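Dot/Icm T4SS effector (Legionella pneumophila, PDB 6VVC) acts as a protein-kinase-like phosphotransferase, a Dot/Icm-secreted effector that host inositol hexakisphosphate switches on. Local coordinates at residues 59-64 / 126-131; 139-144 / 214-219; 165-170 / 251-256. All blocks are in the same frame, centred on the assembly; numbering follows the deposited sequence.

Contact 1. Residues 59-64 / 126-131; sequences DYVLMW and EQQFFL
The main-chain oxygen M63 O takes a hydrogen bond of 2.7 Å from an ordered water, and the same water accepts from Q128 NE2 at 2.8 Å, bridging strand and helix. A bend at chi2 (-82°) sets Q128 NE2 against CB and CG of M63, the two side chains crossing at about a right angle, with M63 CG 3.6 Å from Q128 NE2. Q128 OE1 accepts from Q137 NE2, which also bonds L62 O; with both ends of the Q128 amide engaged, its orientation is defined. The next residue, F129, lies against the strand. V61 CG1 sits over one face of its ring, 3.9 Å from the F129 centroid and only 16° off the ring normal, a CH-pi contact, while Q128 CB flanks the same methyl. D59 runs past the ring in the opposite direction, D59 OD2 coming within 3.6 Å of F129 CE1; D59 OD1 accepts from Y60 N and forms a salt bridge with K132. The axes of the two segments approach to 8.8 Å, at 102°. Beyond V61, M63 and W64 together face V47 in a classic beta bulge, within an antiparallel sheet whose edge strand packs on a helix probably equivalent to the αC helix of kinases.

Contact 2. Residues 139-144 / 214-219; sequences HFVLGL and KTIDLD. With EDO (1,2-ethanediol), chain C.
The chain leading into D217-L218-D219, which probably occupies the place of the kinase DFG motif, is joined to residues 139-144 by a single parallel beta bridge centred on F140 and T215. T215 N donates to H139 O at 2.9 Å, with an N-H...O angle of 161°, and V141 N returns a bond of 3.1 Å to T215 O. Side chains pack beside the bridge. F140 CD1 comes 3.5 Å from T215 CG2, the methyl lying between backbone N and carbonyl carbon (OG1 at chi1 -173°), which leaves the hydroxyl to bond N205 O. V141 and I216 run alongside each other in the same sense and touch through V141 CG2 and I216 CG2. H191 NE2 bonds I216 O, consistent with H191 taking the place of the catalytic-loop histidine that supports the DFG segment in protein kinases. Past this point the two chains draw apart, and waters take over the bonding: one gives a 2.7 Å hydrogen bond to V141 O and accepts from L218 N, another accepts from G143 N and donates to L218 O. L142 CD2 and L218 CD2 pack 3.9 Å apart. CB of D217 points away from residues 139-144, and a bound ethanediol, probably from the crystallisation liquor, meets the carboxylate with both hydroxyls, O1 to D217 OD1 at 2.8 Å and O2 to D217 OD2 at 2.7 Å.

Contact 3. Residues 165-170 / 251-256; sequences INKKID and IYPPTD
K167 carries most of this contact along the whole length of its side chain. From CB, which points toward residues 251-256, the chain leaves with CG anti to the carbonyl carbon (chi1 -77°), and K167 CG lies 3.7 Å from I251 CG2. K167 CD follows, passing 3.6 Å from I251 O. A bend at chi3 (68°) then brings K167 CE to 3.1 Å from I251 O, while K167 CE also lies obliquely 3.9 Å from Y252 CD1. The chain ends with K167 NZ, which makes a weak hydrogen bond of 2.9 Å to I251 O and has the ring of P253 nearby. That carbonyl belongs to the last residue of helix 243-251, where the helical pattern breaks at Y252, so the ammonium group meets the C-terminal end of a helix, a place whose dipole would favour a positive charge. K167 itself opens helix 167-186, probably the αE helix of the kinase C-lobe; N166 is its N-cap, accepting weakly from I169 N, and N166 N donates to D170 OD2 at 3.0 Å. The contact joins the start of helix 167-186 to the end of helix 243-251, both probably in the kinase C-lobe. The Y252 side chain runs antiparallel alongside that of K167, Y252 OH donating a weak, 3.4 Å bond to K167 O. One face of the tyrosine ring is covered over its centre by I251 CG2. I165 CD1 and I251 CD1 meet at 4.2 Å, their side chains crossing at about a right angle, with I174 touching both residues.

Overall arrangement
Contacts 1 and 2 are buried and adjoin each other, their centres 12 Å apart: W64 packs on L142 and G143, and Q128 on L142, so the loop that pairs with residues 214-219 also lies against both elements of contact 1. Contact 3 is a surface contact, 31 Å from contact 1 between centres and on the other side of the chain's centre, although helix 167-186, whose first turn takes part in contact 3, also touches H139, F140 and T215 of contact 2. The chemistry changes along this line. Strand meets helix through an aromatic ring and one water, then backbones pair directly and through waters, and finally a lysine and a tyrosine exchange weak bonds with main-chain carbonyls at the helix ends.

Contact 1. Residues 59-64 / 126-131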
loop_
_atom_site.group_PDB
_atom_site.type_symbol
_atom_site.label_atom_id
_atom_site.label_comp_id
_atom_site.label_asym_id
_atom_site.label_seq_id
_atom_site.Cartn_x
_atom_site.Cartn_y
_atom_site.Cartn_z
ATOM N N ASP A 59 -20.607 1.286 -4.097
ATOM C CA ASP A 59 -19.291 0.816 -4.503
ATOM C C ASP A 59 -18.784 -0.107 -3.409
ATOM O O ASP A 59 -19.232 -0.033 -2.261
ATOM C CB ASP A 59 -18.337 1.992 -4.721
ATOM C CG ASP A 59 -17.106 1.609 -5.500
ATOM O OD1 ASP A 59 -17.070 0.491 -6.061
ATOM O OD2 ASP A 59 -16.172 2.437 -5.554
ATOM N N TYR A 60 -17.846 -0.980 -3.773
ATOM C CA TYR A 60 -17.258 -1.900 -2.810
ATOM C C TYR A 60 -15.776 -2.075 -3.107
ATOM O O TYR A 60 -15.310 -1.832 -4.223
ATOM C CB TYR A 60 -17.956 -3.272 -2.819
ATOM C CG TYR A 60 -17.796 -4.052 -4.106
ATOM C CD1 TYR A 60 -16.703 -4.885 -4.306
ATOM C CD2 TYR A 60 -18.744 -3.963 -5.116
ATOM C CE1 TYR A 60 -16.554 -5.599 -5.478
ATOM C CE2 TYR A 60 -18.604 -4.676 -6.291
ATOM C CZ TYR A 60 -17.507 -5.493 -6.465
ATOM O OH TYR A 60 -17.362 -6.203 -7.633
ATOM N N VAL A 61 -15.039 -2.494 -2.082
ATOM C CA VAL A 61 -13.628 -2.836 -2.215
ATOM C C VAL A 61 -13.335 -4.027 -1.313
ATOM O O VAL A 61 -13.774 -4.073 -0.158
ATOM C CB VAL A 61 -12.709 -1.643 -1.876
ATOM C CG1 VAL A 61 -12.975 -1.135 -0.467
ATOM C CG2 VAL A 61 -11.249 -2.043 -2.043
ATOM N N LEU A 62 -12.596 -4.992 -1.847
ATOM C CA LEU A 62 -12.232 -6.202 -1.122
ATOM C C LEU A 62 -10.978 -5.924 -0.304
ATOM O O LEU A 62 -9.927 -5.591 -0.864
ATOM C CB LEU A 62 -12.010 -7.348 -2.107
ATOM C CG LEU A 62 -11.889 -8.772 -1.563
ATOM C CD1 LEU A 62 -12.001 -9.760 -2.717
ATOM C CD2 LEU A 62 -10.582 -8.966 -0.814
ATOM N N MET A 63 -11.081 -6.061 1.016
ATOM C CA MET A 63 -9.996 -5.676 1.911
ATOM C C MET A 63 -9.095 -6.843 2.291
ATOM O O MET A 63 -7.867 -6.725 2.205
ATOM C CB MET A 63 -10.571 -5.011 3.169
ATOM C CG MET A 63 -11.325 -3.721 2.874
ATOM S SD MET A 63 -11.796 -2.798 4.350
ATOM C CE MET A 63 -12.810 -4.005 5.199
ATOM N N TRP A 64 -9.663 -7.972 2.713
ATOM C CA TRP A 64 -8.843 -9.123 3.065
ATOM C C TRP A 64 -9.686 -10.390 3.014
ATOM O O TRP A 64 -10.914 -10.347 2.925
ATOM C CB TRP A 64 -8.195 -8.957 4.449
ATOM C CG TRP A 64 -9.137 -9.015 5.625
ATOM C CD1 TRP A 64 -9.690 -10.131 6.183
ATOM C CD2 TRP A 64 -9.603 -7.905 6.406
ATOM N NE1 TRP A 64 -10.481 -9.786 7.253
ATOM C CE2 TRP A 64 -10.444 -8.425 7.411
ATOM C CE3 TRP A 64 -9.395 -6.524 6.349
ATOM C CZ2 TRP A 64 -11.078 -7.613 8.349
ATOM C CZ3 TRP A 64 -10.026 -5.717 7.281
ATOM C CH2 TRP A 64 -10.857 -6.266 8.267
ATOM N N GLU A 126 -11.296 4.963 3.351
ATOM C CA GLU A 126 -11.127 5.894 2.242
ATOM C C GLU A 126 -9.795 5.675 1.537
ATOM O O GLU A 126 -9.693 5.899 0.326
ATOM C CB GLU A 126 -11.242 7.333 2.743
ATOM C CG GLU A 126 -11.754 8.305 1.696
ATOM C CD GLU A 126 -13.146 7.950 1.214
ATOM O OE1 GLU A 126 -14.071 7.886 2.053
ATOM O OE2 GLU A 126 -13.317 7.720 -0.002
ATOM N N GLN A 127 -8.767 5.240 2.271
ATOM C CA GLN A 127 -7.521 4.850 1.622
ATOM C C GLN A 127 -7.748 3.689 0.663
ATOM O O GLN A 127 -7.199 3.673 -0.445
ATOM C CB GLN A 127 -6.472 4.482 2.673
ATOM C CG GLN A 127 -5.907 5.682 3.414
ATOM C CD GLN A 127 -5.132 5.309 4.669
ATOM O OE1 GLN A 127 -5.010 4.135 5.018
ATOM N NE2 GLN A 127 -4.605 6.316 5.353
ATOM N N GLN A 128 -8.568 2.715 1.066
ATOM C CA GLN A 128 -8.817 1.553 0.217
ATOM C C GLN A 128 -9.453 1.961 -1.106
ATOM O O GLN A 128 -9.045 1.494 -2.175
ATOM C CB GLN A 128 -9.705 0.552 0.957
ATOM C CG GLN A 128 -9.021 -0.147 2.119
ATOM C CD GLN A 128 -8.180 -1.328 1.675
ATOM O OE1 GLN A 128 -7.693 -1.368 0.544
ATOM N NE2 GLN A 128 -8.012 -2.302 2.562
ATOM N N PHE A 129 -10.467 2.830 -1.057
ATOM C CA PHE A 129 -11.098 3.282 -2.293
ATOM C C PHE A 129 -10.154 4.157 -3.108
ATOM O O PHE A 129 -10.121 4.062 -4.339
ATOM C CB PHE A 129 -12.391 4.034 -1.981
ATOM C CG PHE A 129 -13.529 3.137 -1.601
ATOM C CD1 PHE A 129 -14.199 2.408 -2.568
ATOM C CD2 PHE A 129 -13.931 3.018 -0.281
ATOM C CE1 PHE A 129 -15.249 1.574 -2.226
ATOM C CE2 PHE A 129 -14.980 2.188 0.068
ATOM C CZ PHE A 129 -15.640 1.466 -0.907
ATOM N N PHE A 130 -9.385 5.016 -2.437
ATOM C CA PHE A 130 -8.384 5.820 -3.134
ATOM C C PHE A 130 -7.424 4.932 -3.915
ATOM O O PHE A 130 -7.136 5.188 -5.090
ATOM C CB PHE A 130 -7.628 6.687 -2.124
ATOM C CG PHE A 130 -6.425 7.383 -2.695
ATOM C CD1 PHE A 130 -6.545 8.621 -3.302
ATOM C CD2 PHE A 130 -5.170 6.803 -2.614
ATOM C CE1 PHE A 130 -5.438 9.263 -3.825
ATOM C CE2 PHE A 130 -4.062 7.439 -3.135
ATOM C CZ PHE A 130 -4.195 8.670 -3.739
ATOM N N LEU A 131 -6.924 3.872 -3.277
ATOM C CA LEU A 131 -6.012 2.961 -3.959
ATOM C C LEU A 131 -6.707 2.218 -5.092
ATOM O O LEU A 131 -6.097 1.953 -6.133
ATOM C CB LEU A 131 -5.422 1.970 -2.961
ATOM C CG LEU A 131 -4.543 2.574 -1.865
ATOM C CD1 LEU A 131 -4.269 1.523 -0.804
ATOM C CD2 LEU A 131 -3.245 3.121 -2.440
HETATM O O HOH W 1 -6.400 -4.513 1.919
#

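Contact 2. Residues 139-144 / 214-219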
loop_
_atom_site.group_PDB
_atom_site.type_symbol
_atom_site.label_atom_id
_atom_site.label_comp_id
_atom_site.label_asym_id
_atom_site.label_seq_id
_atom_site.Cartn_x
_atom_site.Cartn_y
_atom_site.Cartn_z
ATOM N N HIS A 139 -2.141 -4.426 -4.226
ATOM C CA HIS A 139 -0.769 -4.595 -3.763
ATOM C C HIS A 139 -0.619 -4.435 -2.257
ATOM O O HIS A 139 0.488 -4.624 -1.740
ATOM C CB HIS A 139 0.152 -3.590 -4.457
ATOM C CG HIS A 139 0.349 -3.857 -5.913
ATOM N ND1 HIS A 139 1.138 -4.888 -6.378
ATOM C CD2 HIS A 139 -0.134 -3.229 -7.010
ATOM C CE1 HIS A 139 1.128 -4.884 -7.699
ATOM N NE2 HIS A 139 0.364 -3.887 -8.108
ATOM N N PHE A 140 -1.687 -4.085 -1.546
ATOM C CA PHE A 140 -1.612 -3.760 -0.130
ATOM C C PHE A 140 -2.647 -4.569 0.632
ATOM O O PHE A 140 -3.801 -4.671 0.203
ATOM C CB PHE A 140 -1.834 -2.262 0.088
ATOM C CG PHE A 140 -0.909 -1.396 -0.716
ATOM C CD1 PHE A 140 0.329 -1.037 -0.217
ATOM C CD2 PHE A 140 -1.273 -0.955 -1.975
ATOM C CE1 PHE A 140 1.186 -0.248 -0.959
ATOM C CE2 PHE A 140 -0.422 -0.164 -2.720
ATOM C CZ PHE A 140 0.808 0.189 -2.211
ATOM N N VAL A 141 -2.232 -5.149 1.752
ATOM C CA VAL A 141 -3.111 -5.903 2.635
ATOM C C VAL A 141 -3.272 -5.068 3.900
ATOM O O VAL A 141 -2.376 -5.025 4.751
ATOM C CB VAL A 141 -2.560 -7.301 2.936
ATOM C CG1 VAL A 141 -3.508 -8.061 3.845
ATOM C CG2 VAL A 141 -2.332 -8.067 1.637
ATOM N N LEU A 142 -4.415 -4.395 4.020
ATOM C CA LEU A 142 -4.671 -3.440 5.088
ATOM C C LEU A 142 -5.773 -3.955 6.006
ATOM O O LEU A 142 -6.757 -4.540 5.543
ATOM C CB LEU A 142 -5.083 -2.079 4.513
ATOM C CG LEU A 142 -4.155 -1.475 3.458
ATOM C CD1 LEU A 142 -4.717 -0.165 2.923
ATOM C CD2 LEU A 142 -2.769 -1.267 4.041
ATOM N N GLY A 143 -5.608 -3.719 7.309
ATOM C CA GLY A 143 -6.592 -4.076 8.295
ATOM C C GLY A 143 -7.300 -2.871 8.881
ATOM O O GLY A 143 -7.250 -1.756 8.342
ATOM N N LEU A 144 -7.968 -3.098 10.009
ATOM C CA LEU A 144 -8.741 -2.071 10.688
ATOM C C LEU A 144 -8.621 -2.273 12.192
ATOM O O LEU A 144 -8.243 -3.348 12.664
ATOM C CB LEU A 144 -10.224 -2.111 10.283
ATOM C CG LEU A 144 -10.617 -1.755 8.850
ATOM C CD1 LEU A 144 -12.101 -2.032 8.645
ATOM C CD2 LEU A 144 -10.299 -0.303 8.541
ATOM N N LYS A 214 2.634 -8.369 -3.075
ATOM C CA LYS A 214 1.900 -7.515 -2.153
ATOM C C LYS A 214 2.775 -7.231 -0.939
ATOM O O LYS A 214 3.752 -7.936 -0.678
ATOM C CB LYS A 214 0.588 -8.164 -1.683
ATOM C CG LYS A 214 -0.345 -8.628 -2.787
ATOM C CD LYS A 214 -1.493 -9.441 -2.199
ATOM C CE LYS A 214 -2.466 -9.913 -3.267
ATOM N NZ LYS A 214 -3.731 -9.125 -3.251
ATOM N N THR A 215 2.411 -6.193 -0.191
ATOM C CA THR A 215 3.038 -5.903 1.090
ATOM C C THR A 215 2.005 -6.033 2.202
ATOM O O THR A 215 0.811 -5.787 1.994
ATOM C CB THR A 215 3.674 -4.508 1.104
ATOM O OG1 THR A 215 4.413 -4.337 2.320
ATOM C CG2 THR A 215 2.619 -3.410 0.983
ATOM N N ILE A 216 2.474 -6.425 3.390
ATOM C CA ILE A 216 1.609 -6.851 4.482
ATOM C C ILE A 216 2.076 -6.225 5.789
ATOM O O ILE A 216 3.123 -5.578 5.863
ATOM C CB ILE A 216 1.584 -8.390 4.629
ATOM C CG1 ILE A 216 2.999 -8.914 4.897
ATOM C CG2 ILE A 216 1.009 -9.038 3.382
ATOM C CD1 ILE A 216 3.065 -10.393 5.207
ATOM N N ASP A 217 1.277 -6.445 6.836
ATOM C CA ASP A 217 1.648 -6.143 8.217
ATOM C C ASP A 217 1.923 -4.651 8.411
ATOM O O ASP A 217 3.007 -4.234 8.824
ATOM C CB ASP A 217 2.850 -6.993 8.647
ATOM C CG ASP A 217 2.498 -8.465 8.814
ATOM O OD1 ASP A 217 1.296 -8.803 8.804
ATOM O OD2 ASP A 217 3.426 -9.288 8.954
ATOM N N LEU A 218 0.905 -3.846 8.111
ATOM C CA LEU A 218 0.933 -2.406 8.366
ATOM C C LEU A 218 0.169 -2.165 9.667
ATOM O O LEU A 218 -1.039 -1.925 9.665
ATOM C CB LEU A 218 0.335 -1.620 7.205
ATOM C CG LEU A 218 1.107 -1.613 5.881
ATOM C CD1 LEU A 218 0.789 -2.842 5.044
ATOM C CD2 LEU A 218 0.821 -0.340 5.093
ATOM N N ASP A 219 0.887 -2.241 10.787
ATOM C CA ASP A 219 0.286 -2.049 12.101
ATOM C C ASP A 219 -0.256 -0.630 12.222
ATOM O O ASP A 219 0.515 0.334 12.249
ATOM C CB ASP A 219 1.308 -2.331 13.204
ATOM C CG ASP A 219 0.656 -2.692 14.527
ATOM O OD1 ASP A 219 -0.533 -2.359 14.718
ATOM O OD2 ASP A 219 1.335 -3.306 15.375
HETATM C C1 EDO C . 1.671 -12.581 9.914
HETATM O O1 EDO C . 1.271 -11.247 10.246
HETATM C C2 EDO C . 3.145 -12.572 9.528
HETATM O O2 EDO C . 3.293 -11.923 8.259
HETATM O O HOH W 2 -1.610 -5.202 7.316
HETATM O O HOH W 3 -2.889 -2.729 7.831
#

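Contact 3. Residues 165-170 / 251-256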
loop_
_atom_site.group_PDB
_atom_site.type_symbol
_atom_site.label_atom_id
_atom_site.label_comp_id
_atom_site.label_asym_id
_atom_site.label_seq_id
_atom_site.Cartn_x
_atom_site.Cartn_y
_atom_site.Cartn_z
ATOM N N ILE A 165 9.131 -13.518 -2.094
ATOM C CA ILE A 165 9.488 -13.166 -3.462
ATOM C C ILE A 165 10.877 -13.701 -3.793
ATOM O O ILE A 165 11.699 -13.971 -2.913
ATOM C CB ILE A 165 9.412 -11.643 -3.668
ATOM C CG1 ILE A 165 10.506 -10.941 -2.857
ATOM C CG2 ILE A 165 8.047 -11.124 -3.252
ATOM C CD1 ILE A 165 10.459 -9.431 -2.940
ATOM N N ASN A 166 11.144 -13.847 -5.090
ATOM C CA ASN A 166 12.433 -14.320 -5.583
ATOM C C ASN A 166 12.877 -13.442 -6.745
ATOM O O ASN A 166 12.127 -13.255 -7.708
ATOM C CB ASN A 166 12.349 -15.786 -6.013
ATOM C CG ASN A 166 13.689 -16.345 -6.430
ATOM O OD1 ASN A 166 13.992 -16.441 -7.617
ATOM N ND2 ASN A 166 14.506 -16.712 -5.450
ATOM N N LYS A 167 14.105 -12.922 -6.655
ATOM C CA LYS A 167 14.558 -11.882 -7.576
ATOM C C LYS A 167 14.422 -12.310 -9.033
ATOM O O LYS A 167 13.861 -11.575 -9.854
ATOM C CB LYS A 167 16.010 -11.511 -7.269
ATOM C CG LYS A 167 16.177 -10.626 -6.054
ATOM C CD LYS A 167 17.634 -10.524 -5.642
ATOM C CE LYS A 167 18.459 -9.770 -6.672
ATOM N NZ LYS A 167 19.779 -9.378 -6.110
ATOM N N LYS A 168 14.945 -13.486 -9.381
ATOM C CA LYS A 168 14.977 -13.875 -10.788
ATOM C C LYS A 168 13.579 -14.201 -11.300
ATOM O O LYS A 168 13.157 -13.698 -12.347
ATOM C CB LYS A 168 15.927 -15.061 -10.993
ATOM C CG LYS A 168 15.556 -16.326 -10.230
ATOM C CD LYS A 168 16.509 -17.480 -10.529
ATOM C CE LYS A 168 16.317 -18.024 -11.939
ATOM N NZ LYS A 168 17.168 -19.219 -12.204
ATOM N N ILE A 169 12.836 -15.028 -10.562
ATOM C CA ILE A 169 11.532 -15.478 -11.033
ATOM C C ILE A 169 10.546 -14.314 -11.090
ATOM O O ILE A 169 9.863 -14.108 -12.100
ATOM C CB ILE A 169 11.005 -16.615 -10.136
ATOM C CG1 ILE A 169 11.903 -17.850 -10.257
ATOM C CG2 ILE A 169 9.565 -16.953 -10.495
ATOM C CD1 ILE A 169 11.603 -18.939 -9.244
ATOM N N ASP A 170 10.464 -13.534 -10.012
ATOM C CA ASP A 170 9.377 -12.585 -9.818
ATOM C C ASP A 170 9.711 -11.159 -10.244
ATOM O O ASP A 170 8.960 -10.241 -9.898
ATOM C CB ASP A 170 8.957 -12.572 -8.344
ATOM C CG ASP A 170 8.396 -13.901 -7.883
ATOM O OD1 ASP A 170 7.603 -14.507 -8.633
ATOM O OD2 ASP A 170 8.749 -14.339 -6.768
ATOM N N ILE A 251 16.752 -4.773 -3.049
ATOM C CA ILE A 251 16.590 -5.959 -3.883
ATOM C C ILE A 251 17.616 -5.981 -5.007
ATOM O O ILE A 251 18.221 -7.022 -5.287
ATOM C CB ILE A 251 15.152 -6.022 -4.431
ATOM C CG1 ILE A 251 14.148 -6.116 -3.280
ATOM C CG2 ILE A 251 14.991 -7.208 -5.376
ATOM C CD1 ILE A 251 12.700 -5.967 -3.709
ATOM N N TYR A 252 17.830 -4.845 -5.677
ATOM C CA TYR A 252 18.710 -4.753 -6.836
ATOM C C TYR A 252 19.761 -3.673 -6.590
ATOM O O TYR A 252 19.720 -2.600 -7.209
ATOM C CB TYR A 252 17.920 -4.451 -8.107
ATOM C CG TYR A 252 16.836 -5.455 -8.420
ATOM C CD1 TYR A 252 17.153 -6.758 -8.777
ATOM C CD2 TYR A 252 15.496 -5.094 -8.371
ATOM C CE1 TYR A 252 16.164 -7.680 -9.066
ATOM C CE2 TYR A 252 14.500 -6.007 -8.658
ATOM C CZ TYR A 252 14.840 -7.298 -9.006
ATOM O OH TYR A 252 13.852 -8.208 -9.291
ATOM N N PRO A 253 20.719 -3.925 -5.709
ATOM C CA PRO A 253 21.710 -2.895 -5.383
ATOM C C PRO A 253 22.657 -2.659 -6.546
ATOM O O PRO A 253 23.010 -3.601 -7.271
ATOM C CB PRO A 253 22.441 -3.478 -4.165
ATOM C CG PRO A 253 22.286 -4.953 -4.302
ATOM C CD PRO A 253 20.961 -5.186 -4.981
ATOM N N PRO A 254 23.086 -1.418 -6.762
ATOM C CA PRO A 254 24.012 -1.144 -7.865
ATOM C C PRO A 254 25.417 -1.629 -7.546
ATOM O O PRO A 254 25.811 -1.745 -6.382
ATOM C CB PRO A 254 23.963 0.382 -7.997
ATOM C CG PRO A 254 23.641 0.857 -6.611
ATOM C CD PRO A 254 22.756 -0.199 -5.996
ATOM N N THR A 255 26.176 -1.915 -8.604
ATOM C CA THR A 255 27.537 -2.422 -8.491
ATOM C C THR A 255 28.496 -1.510 -9.247
ATOM O O THR A 255 28.105 -0.826 -10.197
ATOM C CB THR A 255 27.644 -3.854 -9.033
ATOM O OG1 THR A 255 27.154 -3.899 -10.379
ATOM C CG2 THR A 255 26.838 -4.813 -8.170
ATOM N N ASP A 256 29.757 -1.514 -8.822
ATOM C CA ASP A 256 30.759 -0.604 -9.351
ATOM C C ASP A 256 31.599 -1.288 -10.430
ATOM O O ASP A 256 31.329 -2.420 -10.844
ATOM C CB ASP A 256 31.631 -0.070 -8.208
ATOM C CG ASP A 256 32.446 -1.162 -7.521
ATOM O OD1 ASP A 256 32.610 -2.259 -8.095
ATOM O OD2 ASP A 256 32.924 -0.919 -6.393
#